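Local atomic coordinates of deseasin MCP-01 (PDB entry 3VV3), a protein that probably cleaves peptide bonds in collagen as a bacterial serine protease of the subtilisin family. Residues Val109-Gly117 against Val124-Ile132; Ser131-Ala139 against Ala149-Leu159. All coordinates share one frame; numbering follows the deposited sequence.

Contact 1: residues Val109-Gly117 against Val124-Ile132; sequences VSGTIGASG and VGVNHDVSI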
loop_
_atom_site.group_PDB
_atom_site.type_symbol
_atom_site.label_atom_id
_atom_site.label_comp_id
_atom_site.label_asym_id
_atom_site.label_seq_id
_atom_site.Cartn_x
_atom_site.Cartn_y
_atom_site.Cartn_z
ATOM N N VAL A 109 -8.070 -7.358 4.621
ATOM C CA VAL A 109 -8.329 -8.512 3.770
ATOM C C VAL A 109 -9.277 -9.490 4.477
ATOM O O VAL A 109 -10.140 -10.093 3.839
ATOM C CB VAL A 109 -7.033 -9.215 3.270
ATOM C CG1 VAL A 109 -6.121 -8.211 2.568
ATOM C CG2 VAL A 109 -6.293 -9.880 4.401
ATOM N N SER A 110 -9.129 -9.631 5.795
ATOM C CA SER A 110 -10.033 -10.499 6.551
ATOM C C SER A 110 -11.503 -10.083 6.427
ATOM O O SER A 110 -12.387 -10.928 6.251
ATOM C CB SER A 110 -9.611 -10.575 8.025
ATOM O OG SER A 110 -8.324 -11.163 8.150
ATOM N N GLY A 111 -11.764 -8.782 6.512
ATOM C CA GLY A 111 -13.123 -8.264 6.384
ATOM C C GLY A 111 -13.738 -8.524 5.017
ATOM O O GLY A 111 -14.942 -8.728 4.888
ATOM N N THR A 112 -12.909 -8.531 3.982
ATOM C CA THR A 112 -13.401 -8.838 2.642
ATOM C C THR A 112 -13.787 -10.315 2.521
ATOM O O THR A 112 -14.796 -10.666 1.913
ATOM C CB THR A 112 -12.358 -8.433 1.583
ATOM O OG1 THR A 112 -12.196 -7.009 1.620
ATOM C CG2 THR A 112 -12.782 -8.873 0.166
ATOM N N ILE A 113 -12.982 -11.177 3.124
ATOM C CA ILE A 113 -13.291 -12.597 3.186
ATOM C C ILE A 113 -14.545 -12.863 4.019
ATOM O O ILE A 113 -15.409 -13.647 3.615
ATOM C CB ILE A 113 -12.112 -13.381 3.808
ATOM C CG1 ILE A 113 -10.925 -13.413 2.836
ATOM C CG2 ILE A 113 -12.539 -14.805 4.186
ATOM C CD1 ILE A 113 -9.620 -13.806 3.514
ATOM N N GLY A 114 -14.646 -12.206 5.171
ATOM C CA GLY A 114 -15.646 -12.606 6.149
ATOM C C GLY A 114 -16.048 -11.655 7.266
ATOM O O GLY A 114 -16.288 -12.099 8.391
ATOM N N ALA A 115 -16.169 -10.359 6.979
ATOM C CA ALA A 115 -16.831 -9.480 7.942
ATOM C C ALA A 115 -18.242 -10.029 8.212
ATOM O O ALA A 115 -18.928 -10.452 7.290
ATOM C CB ALA A 115 -16.906 -8.042 7.424
ATOM N N SER A 116 -18.663 -10.015 9.473
ATOM C CA SER A 116 -19.960 -10.582 9.859
ATOM C C SER A 116 -21.089 -9.945 9.062
ATOM O O SER A 116 -21.164 -8.726 8.954
ATOM C CB SER A 116 -20.210 -10.388 11.361
ATOM O OG SER A 116 -19.278 -11.114 12.140
ATOM N N GLY A 117 -21.963 -10.764 8.494
ATOM C CA GLY A 117 -23.046 -10.260 7.668
ATOM C C GLY A 117 -24.364 -10.162 8.413
ATOM O O GLY A 117 -24.683 -11.018 9.244
ATOM N N VAL A 124 -19.650 -6.352 5.230
ATOM C CA VAL A 124 -19.933 -7.782 5.182
ATOM C C VAL A 124 -18.974 -8.403 4.180
ATOM O O VAL A 124 -18.663 -7.802 3.150
ATOM C CB VAL A 124 -21.405 -8.071 4.773
ATOM C CG1 VAL A 124 -21.770 -7.350 3.469
ATOM C CG2 VAL A 124 -21.652 -9.561 4.628
ATOM N N GLY A 125 -18.477 -9.594 4.487
ATOM C CA GLY A 125 -17.551 -10.259 3.589
ATOM C C GLY A 125 -18.257 -11.110 2.552
ATOM O O GLY A 125 -19.487 -11.207 2.539
ATOM N N VAL A 126 -17.483 -11.740 1.677
ATOM C CA VAL A 126 -18.070 -12.679 0.727
ATOM C C VAL A 126 -18.821 -13.761 1.510
ATOM O O VAL A 126 -19.862 -14.255 1.064
ATOM C CB VAL A 126 -17.007 -13.339 -0.177
ATOM C CG1 VAL A 126 -17.663 -14.320 -1.150
ATOM C CG2 VAL A 126 -16.209 -12.278 -0.942
ATOM N N ASN A 127 -18.280 -14.121 2.672
ATOM C CA ASN A 127 -18.978 -14.972 3.637
ATOM C C ASN A 127 -19.564 -14.135 4.758
ATOM O O ASN A 127 -18.880 -13.263 5.303
ATOM C CB ASN A 127 -18.020 -15.998 4.261
ATOM C CG ASN A 127 -17.363 -16.884 3.228
ATOM O OD1 ASN A 127 -17.862 -17.959 2.907
ATOM N ND2 ASN A 127 -16.242 -16.426 2.690
ATOM N N HIS A 128 -20.826 -14.392 5.113
ATOM C CA HIS A 128 -21.398 -13.800 6.322
ATOM C C HIS A 128 -20.870 -14.537 7.536
ATOM O O HIS A 128 -20.695 -13.955 8.605
ATOM C CB HIS A 128 -22.919 -13.934 6.339
ATOM C CG HIS A 128 -23.607 -13.140 5.281
ATOM N ND1 HIS A 128 -24.919 -12.728 5.400
ATOM C CD2 HIS A 128 -23.170 -12.677 4.087
ATOM C CE1 HIS A 128 -25.259 -12.050 4.318
ATOM N NE2 HIS A 128 -24.217 -12.000 3.510
ATOM N N ASP A 129 -20.651 -15.836 7.358
ATOM C CA ASP A 129 -20.161 -16.710 8.417
ATOM C C ASP A 129 -19.022 -17.569 7.879
ATOM O O ASP A 129 -19.136 -18.159 6.810
ATOM C CB ASP A 129 -21.293 -17.611 8.915
ATOM C CG ASP A 129 -22.470 -16.817 9.453
ATOM O OD1 ASP A 129 -22.351 -16.247 10.557
ATOM O OD2 ASP A 129 -23.502 -16.752 8.761
ATOM N N VAL A 130 -17.926 -17.618 8.627
ATOM C CA VAL A 130 -16.731 -18.354 8.235
ATOM C C VAL A 130 -15.802 -18.288 9.440
ATOM O O VAL A 130 -16.062 -17.526 10.370
ATOM C CB VAL A 130 -16.067 -17.713 6.981
ATOM C CG1 VAL A 130 -15.491 -16.330 7.318
ATOM C CG2 VAL A 130 -14.996 -18.629 6.378
ATOM N N SER A 131 -14.737 -19.089 9.454
ATOM C CA SER A 131 -13.745 -18.995 10.519
ATOM C C SER A 131 -12.422 -18.541 9.926
ATOM O O SER A 131 -11.914 -19.161 9.001
ATOM C CB SER A 131 -13.557 -20.338 11.241
ATOM O OG SER A 131 -14.726 -20.698 11.963
ATOM N N ILE A 132 -11.879 -17.457 10.457
ATOM C CA ILE A 132 -10.636 -16.913 9.942
ATOM C C ILE A 132 -9.521 -17.089 10.959
ATOM O O ILE A 132 -9.616 -16.585 12.078
ATOM C CB ILE A 132 -10.794 -15.422 9.629
ATOM C CG1 ILE A 132 -11.803 -15.237 8.497
ATOM C CG2 ILE A 132 -9.444 -14.810 9.252
ATOM C CD1 ILE A 132 -12.209 -13.792 8.269
HETATM O O HOH W 1 -16.232 -6.573 3.495
HETATM O O HOH W 2 -21.088 -13.383 11.933
HETATM O O HOH W 3 -23.056 -12.977 10.437
HETATM O O HOH W 4 -25.032 -14.432 9.503
#
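N127 turns the N-H of its amide to the carbonyl oxygen of I113, which accepts two bonds from this one residue. ND2 reaches I113 O at 3.0 Å, nearly straight and almost in the plane of its own amide, while backbone N of N127 comes to the same oxygen from the opposite face of the carbonyl plane. With CG beside the backbone N (chi1 -58°), the two donors lie close enough to share it. ND2 also bonds to G278 O in helix 269-284, and an alanine here would probably leave that oxygen short of a donor and I113 O with a single bond from this segment. Next to this grip, V126 N donates to T112 O (2.9 Å) and G125 N to A115 O (3.0 Å); a CB on G125 would clash with the helix backbone. Farther along, the CA of G117 sits over one face of the H128 ring, 4.0 Å from its centroid, a CH-pi contact. At the other end I132 CD1 lies 3.5 Å from S110 O and 4.2 Å from I113 CG2. Helix 105-114 is the crossover of the beta-alpha-beta unit formed with strands 89-91 and 131-136 in the subtilisin-like fold, packed here against the loop entering the second strand.

Contact 2: residues Ser131-Ala139 against Ala149-Leu159; sequences SIVGCKFLA and AIKCIDYMVGL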
loop_
_atom_site.group_PDB
_atom_site.type_symbol
_atom_site.label_atom_id
_atom_site.label_comp_id
_atom_site.label_asym_id
_atom_site.label_seq_id
_atom_site.Cartn_x
_atom_site.Cartn_y
_atom_site.Cartn_z
ATOM N N SER A 131 -14.737 -19.089 9.454
ATOM C CA SER A 131 -13.745 -18.995 10.519
ATOM C C SER A 131 -12.422 -18.541 9.926
ATOM O O SER A 131 -11.914 -19.161 9.001
ATOM C CB SER A 131 -13.557 -20.338 11.241
ATOM O OG SER A 131 -14.726 -20.698 11.963
ATOM N N ILE A 132 -11.879 -17.457 10.457
ATOM C CA ILE A 132 -10.636 -16.913 9.942
ATOM C C ILE A 132 -9.521 -17.089 10.959
ATOM O O ILE A 132 -9.616 -16.585 12.078
ATOM C CB ILE A 132 -10.794 -15.422 9.629
ATOM C CG1 ILE A 132 -11.803 -15.237 8.497
ATOM C CG2 ILE A 132 -9.444 -14.810 9.252
ATOM C CD1 ILE A 132 -12.209 -13.792 8.269
ATOM N N VAL A 133 -8.471 -17.805 10.565
ATOM C CA VAL A 133 -7.278 -17.953 11.401
ATOM C C VAL A 133 -6.150 -17.091 10.839
ATOM O O VAL A 133 -5.901 -17.082 9.633
ATOM C CB VAL A 133 -6.815 -19.436 11.516
ATOM C CG1 VAL A 133 -6.764 -20.113 10.155
ATOM C CG2 VAL A 133 -5.460 -19.529 12.229
ATOM N N GLY A 134 -5.478 -16.350 11.713
ATOM C CA GLY A 134 -4.434 -15.454 11.251
ATOM C C GLY A 134 -3.045 -15.969 11.530
ATOM O O GLY A 134 -2.804 -16.605 12.555
ATOM N N CYS A 135 -2.131 -15.717 10.599
ATOM C CA CYS A 135 -0.710 -15.826 10.898
ATOM C C CYS A 135 -0.051 -14.515 10.491
ATOM O O CYS A 135 -0.070 -14.124 9.318
ATOM C CB CYS A 135 -0.050 -17.008 10.184
ATOM S SG CYS A 135 1.697 -17.223 10.649
ATOM N N LYS A 136 0.493 -13.834 11.490
ATOM C CA LYS A 136 1.145 -12.550 11.316
ATOM C C LYS A 136 2.624 -12.777 11.052
ATOM O O LYS A 136 3.347 -13.228 11.943
ATOM C CB LYS A 136 0.943 -11.716 12.590
ATOM C CG LYS A 136 1.733 -10.416 12.647
ATOM C CD LYS A 136 1.376 -9.633 13.913
ATOM C CE LYS A 136 2.122 -8.303 13.953
ATOM N NZ LYS A 136 1.750 -7.438 12.776
ATOM N N PHE A 137 3.079 -12.496 9.828
ATOM C CA PHE A 137 4.512 -12.562 9.527
ATOM C C PHE A 137 5.071 -11.185 9.155
ATOM O O PHE A 137 6.277 -11.034 8.976
ATOM C CB PHE A 137 4.844 -13.605 8.435
ATOM C CG PHE A 137 4.645 -13.109 7.021
ATOM C CD1 PHE A 137 3.368 -12.949 6.497
ATOM C CD2 PHE A 137 5.737 -12.811 6.217
ATOM C CE1 PHE A 137 3.179 -12.495 5.189
ATOM C CE2 PHE A 137 5.558 -12.362 4.904
ATOM C CZ PHE A 137 4.277 -12.204 4.394
ATOM N N LEU A 138 4.189 -10.192 9.055
ATOM C CA LEU A 138 4.593 -8.817 8.791
ATOM C C LEU A 138 4.345 -7.959 10.019
ATOM O O LEU A 138 3.246 -7.956 10.566
ATOM C CB LEU A 138 3.809 -8.248 7.605
ATOM C CG LEU A 138 4.099 -8.968 6.291
ATOM C CD1 LEU A 138 3.103 -8.558 5.217
ATOM C CD2 LEU A 138 5.540 -8.710 5.845
ATOM N N ALA A 139 5.369 -7.223 10.435
ATOM C CA ALA A 139 5.298 -6.433 11.660
ATOM C C ALA A 139 4.552 -5.128 11.446
ATOM O O ALA A 139 4.181 -4.793 10.317
ATOM C CB ALA A 139 6.695 -6.154 12.178
ATOM N N ALA A 149 7.015 -16.185 6.249
ATOM C CA ALA A 149 5.888 -16.623 5.436
ATOM C C ALA A 149 5.838 -18.145 5.421
ATOM O O ALA A 149 4.770 -18.732 5.473
ATOM C CB ALA A 149 6.013 -16.087 4.022
ATOM N N ILE A 150 7.002 -18.781 5.357
ATOM C CA ILE A 150 7.049 -20.249 5.390
ATOM C C ILE A 150 6.565 -20.808 6.735
ATOM O O ILE A 150 5.830 -21.801 6.779
ATOM C CB ILE A 150 8.462 -20.774 5.027
ATOM C CG1 ILE A 150 8.740 -20.534 3.540
ATOM C CG2 ILE A 150 8.583 -22.251 5.336
ATOM C CD1 ILE A 150 10.212 -20.715 3.156
ATOM N N LYS A 151 6.955 -20.170 7.834
ATOM C CA LYS A 151 6.450 -20.581 9.139
ATOM C C LYS A 151 4.924 -20.528 9.156
ATOM O O LYS A 151 4.275 -21.407 9.719
ATOM C CB LYS A 151 7.024 -19.718 10.267
ATOM C CG LYS A 151 8.495 -19.973 10.542
ATOM C CD LYS A 151 9.065 -18.985 11.567
ATOM C CE LYS A 151 8.592 -19.275 12.979
ATOM N NZ LYS A 151 9.246 -18.336 13.954
ATOM N N CYS A 152 4.358 -19.497 8.536
ATOM C CA CYS A 152 2.903 -19.363 8.448
ATOM C C CYS A 152 2.271 -20.486 7.641
ATOM O O CYS A 152 1.287 -21.090 8.068
ATOM C CB CYS A 152 2.518 -18.011 7.838
ATOM S SG CYS A 152 2.720 -16.634 8.997
ATOM N N ILE A 153 2.823 -20.753 6.465
ATOM C CA ILE A 153 2.282 -21.818 5.624
ATOM C C ILE A 153 2.362 -23.170 6.335
ATOM O O ILE A 153 1.381 -23.906 6.386
ATOM C CB ILE A 153 2.972 -21.864 4.244
ATOM C CG1 ILE A 153 2.757 -20.532 3.518
ATOM C CG2 ILE A 153 2.438 -23.040 3.416
ATOM C CD1 ILE A 153 3.695 -20.296 2.347
ATOM N N ASP A 154 3.520 -23.472 6.913
ATOM C CA ASP A 154 3.682 -24.708 7.673
ATOM C C ASP A 154 2.662 -24.802 8.815
ATOM O O ASP A 154 2.113 -25.876 9.083
ATOM C CB ASP A 154 5.100 -24.807 8.247
ATOM C CG ASP A 154 6.162 -25.048 7.178
ATOM O OD1 ASP A 154 5.821 -25.263 5.995
ATOM O OD2 ASP A 154 7.360 -25.023 7.541
ATOM N N TYR A 155 2.422 -23.685 9.497
ATOM C CA TYR A 155 1.463 -23.669 10.609
ATOM C C TYR A 155 0.066 -24.022 10.125
ATOM O O TYR A 155 -0.626 -24.849 10.726
ATOM C CB TYR A 155 1.440 -22.291 11.281
ATOM C CG TYR A 155 0.338 -22.078 12.304
ATOM C CD1 TYR A 155 0.450 -22.592 13.593
ATOM C CD2 TYR A 155 -0.790 -21.315 11.999
ATOM C CE1 TYR A 155 -0.550 -22.390 14.542
ATOM C CE2 TYR A 155 -1.796 -21.102 12.951
ATOM C CZ TYR A 155 -1.662 -21.642 14.216
ATOM O OH TYR A 155 -2.638 -21.433 15.163
ATOM N N MET A 156 -0.343 -23.389 9.032
ATOM C CA MET A 156 -1.663 -23.627 8.459
ATOM C C MET A 156 -1.802 -25.069 7.975
ATOM O O MET A 156 -2.849 -25.701 8.162
ATOM C CB MET A 156 -1.919 -22.646 7.299
ATOM C CG MET A 156 -1.904 -21.171 7.719
ATOM S SD MET A 156 -3.369 -20.707 8.674
ATOM C CE MET A 156 -3.032 -18.965 8.948
ATOM N N VAL A 157 -0.757 -25.583 7.332
ATOM C CA VAL A 157 -0.778 -26.970 6.864
ATOM C C VAL A 157 -0.871 -27.914 8.058
ATOM O O VAL A 157 -1.594 -28.907 8.012
ATOM C CB VAL A 157 0.449 -27.303 6.014
ATOM C CG1 VAL A 157 0.495 -28.799 5.697
ATOM C CG2 VAL A 157 0.433 -26.457 4.729
ATOM N N GLY A 158 -0.164 -27.579 9.132
ATOM C CA GLY A 158 -0.267 -28.328 10.378
ATOM C C GLY A 158 -1.703 -28.408 10.885
ATOM O O GLY A 158 -2.180 -29.476 11.279
ATOM N N LEU A 159 -2.409 -27.281 10.874
ATOM C CA LEU A 159 -3.796 -27.275 11.339
ATOM C C LEU A 159 -4.653 -28.211 10.480
ATOM O O LEU A 159 -5.428 -29.030 10.995
ATOM C CB LEU A 159 -4.372 -25.856 11.315
ATOM C CG LEU A 159 -3.812 -24.831 12.306
ATOM C CD1 LEU A 159 -4.512 -23.475 12.113
ATOM C CD2 LEU A 159 -3.991 -25.316 13.741
#
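Strand 131-136 and the helical segment 149-159 run nearly antiparallel, at 155°, with their axes 8.5 Å apart at closest approach. The covalent link between them is the disulfide of C135 and C152, whose SG atoms are 2.0 Å apart with a chi3 of -75°. C135 holds its SG anti to the backbone N (chi1 -176°), which extends it from the strand to meet the sulfur of C152. Two residues on, F137 turns one ring face to A149, whose CB stands 4.1 Å from the ring centroid in a CH-pi contact, while the side chain of L138 covers the opposite face; C152 SG approaches the same ring obliquely, and W173 meets it edge-to-face. This is the packing of a helix on the parallel sheet of the subtilisin-like alpha/beta fold, where strand 131-136 lies between strands 89-91 and 45-50. Toward the start of the strand, V133 spreads its two methyls over three helix side chains. CG1 meets M156 SD tip to tip at 3.8 Å, and CG2 touches both the ring edge of Y155 at CE2 and the tip of L159 at CD1. M156, bent at its second torsion, brings its CE to 3.5 Å from V133 O and 3.8 Å from C135 CB. Y155 directs its hydroxyl out of this apolar patch to D86, a ligand of a bound calcium ion.

Followed from the N terminus, the chain leaves helix 105-114, and contact 1 closes a short loop when 124-132 comes back along the end of that helix, with six residues between the segments. The same return passes straight into strand 131-136, so S131 and I132 belong to both contacts. Contact 2 then closes a second loop, nine residues between its segments, as helix 146-161 runs back across the sheet face, nearly antiparallel to the strand. The two loops follow in series, neither nesting nor crossing, and their centres lie about 18 Å apart. Successive local closures thus join two helices through one strand, which sits in the parallel sheet beside strand 45-50.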